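Local coordinates for protein glucose-permease IIA component (Mycoplasma capricolum, PDB 2GPR) that probably takes a phosphoryl group from phospho-HPr onto a histidine and passes it to the EIIB domain during phosphotransferase-driven glucose uptake, at residues I19-D22 with E23-D26. Numbering follows the deposited sequence.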
loop_
_atom_site.group_PDB
_atom_site.type_symbol
_atom_site.label_atom_id
_atom_site.label_comp_id
_atom_site.label_asym_id
_atom_site.label_seq_id
_atom_site.Cartn_x
_atom_site.Cartn_y
_atom_site.Cartn_z
ATOM N N ILE A 19 -9.480 6.300 -1.154
ATOM C CA ILE A 19 -9.676 7.728 -1.046
ATOM C C ILE A 19 -8.447 8.294 -1.728
ATOM O O ILE A 19 -7.577 7.513 -2.085
ATOM C CB ILE A 19 -9.762 8.171 0.436
ATOM C CG1 ILE A 19 -8.412 7.977 1.152
ATOM C CG2 ILE A 19 -10.779 7.332 1.193
ATOM C CD1 ILE A 19 -8.598 7.617 2.615
ATOM N N THR A 20 -8.350 9.619 -1.883
ATOM C CA THR A 20 -7.207 10.259 -2.541
ATOM C C THR A 20 -6.151 10.642 -1.549
ATOM O O THR A 20 -6.395 10.594 -0.339
ATOM C CB THR A 20 -7.605 11.492 -3.401
ATOM O OG1 THR A 20 -8.289 12.471 -2.620
ATOM C CG2 THR A 20 -8.469 11.087 -4.592
ATOM N N LEU A 21 -4.981 11.008 -2.074
ATOM C CA LEU A 21 -3.881 11.402 -1.234
ATOM C C LEU A 21 -4.185 12.752 -0.602
ATOM O O LEU A 21 -3.697 13.148 0.467
ATOM C CB LEU A 21 -2.552 11.484 -1.999
ATOM C CG LEU A 21 -1.894 10.131 -2.286
ATOM C CD1 LEU A 21 -0.564 10.385 -2.983
ATOM C CD2 LEU A 21 -1.673 9.293 -1.009
ATOM N N ASP A 22 -4.995 13.472 -1.270
ATOM C CA ASP A 22 -5.335 14.753 -0.762
ATOM C C ASP A 22 -6.188 14.582 0.480
ATOM O O ASP A 22 -6.314 15.477 1.312
ATOM C CB ASP A 22 -6.006 15.628 -1.840
ATOM C CG ASP A 22 -5.665 15.180 -3.247
ATOM O OD1 ASP A 22 -5.711 13.891 -3.387
ATOM O OD2 ASP A 22 -5.336 15.951 -4.102
ATOM N N GLU A 23 -6.757 13.395 0.648
ATOM C CA GLU A 23 -7.549 13.149 1.821
ATOM C C GLU A 23 -6.723 12.609 2.981
ATOM O O GLU A 23 -7.278 12.141 3.979
ATOM C CB GLU A 23 -8.718 12.232 1.533
ATOM C CG GLU A 23 -9.789 12.913 0.661
ATOM C CD GLU A 23 -10.509 11.942 -0.260
ATOM O OE1 GLU A 23 -11.221 11.049 0.396
ATOM O OE2 GLU A 23 -10.419 11.970 -1.494
ATOM N N VAL A 24 -5.392 12.662 2.832
ATOM C CA VAL A 24 -4.435 12.194 3.832
ATOM C C VAL A 24 -3.810 13.352 4.582
ATOM O O VAL A 24 -3.315 14.301 3.981
ATOM C CB VAL A 24 -3.359 11.372 3.178
ATOM C CG1 VAL A 24 -2.330 10.935 4.222
ATOM C CG2 VAL A 24 -3.972 10.197 2.443
ATOM N N GLU A 25 -3.871 13.282 5.905
ATOM C CA GLU A 25 -3.410 14.342 6.790
ATOM C C GLU A 25 -1.931 14.265 7.120
ATOM O O GLU A 25 -1.561 14.040 8.265
ATOM C CB GLU A 25 -4.223 14.312 8.088
ATOM C CG GLU A 25 -4.309 12.886 8.625
ATOM C CD GLU A 25 -5.400 12.127 7.938
ATOM O OE1 GLU A 25 -6.540 12.771 7.977
ATOM O OE2 GLU A 25 -5.217 11.097 7.298
ATOM N N ASP A 26 -1.112 14.443 6.116
ATOM C CA ASP A 26 0.314 14.370 6.252
ATOM C C ASP A 26 0.994 14.911 5.004
ATOM O O ASP A 26 0.948 14.287 3.944
ATOM C CB ASP A 26 0.747 12.932 6.481
ATOM C CG ASP A 26 2.223 12.761 6.407
ATOM O OD1 ASP A 26 2.876 12.928 5.411
ATOM O OD2 ASP A 26 2.703 12.233 7.481
#
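E23 folds its carboxylate back over T20, and OE2 takes two hydrogen bonds there. T20 OG1 donates to E23 OE2 at 2.5 Å, very short for a hydrogen bond, while T20 N gives a longer bond of 3.2 Å to the same oxygen, arriving from above the carboxylate plane. T20 chi1 of 57° places OG1 between its own N and C, so hydroxyl and amide face the same acceptor. E23 bends at chi2 (148°), carrying OE1 to I19 CB at 3.2 Å, an oxygen laid beside an aliphatic carbon. Two backbone bonds close the chain: E23 N donates to T20 O at 3.0 Å, and V24 N to L21 O at 2.9 Å. These bonds make two overlapping type I turns as the chain leaves strand 16-19, an edge strand of the seven-stranded antiparallel sheet. On the buried side V24 packs against the turn carbonyls, CG2 3.7 Å from T20 O, and its CG2 meets L21 CD2 more loosely at 4.2 Å. I19 and V24 both rest on A39 of strand 36-42, and the V24 side chain is about 8 Å from that of H78, the phosphoryl-accepting histidine by similarity. The solvent side is looser: D22 is exposed and turns away from V24, its OD1 in a salt bridge with R32. Beyond V24, an inverse gamma turn centred on E25 leads to D26, whose OD1 accepts a hydrogen bond from F29 N as the N-cap of helix 27-30.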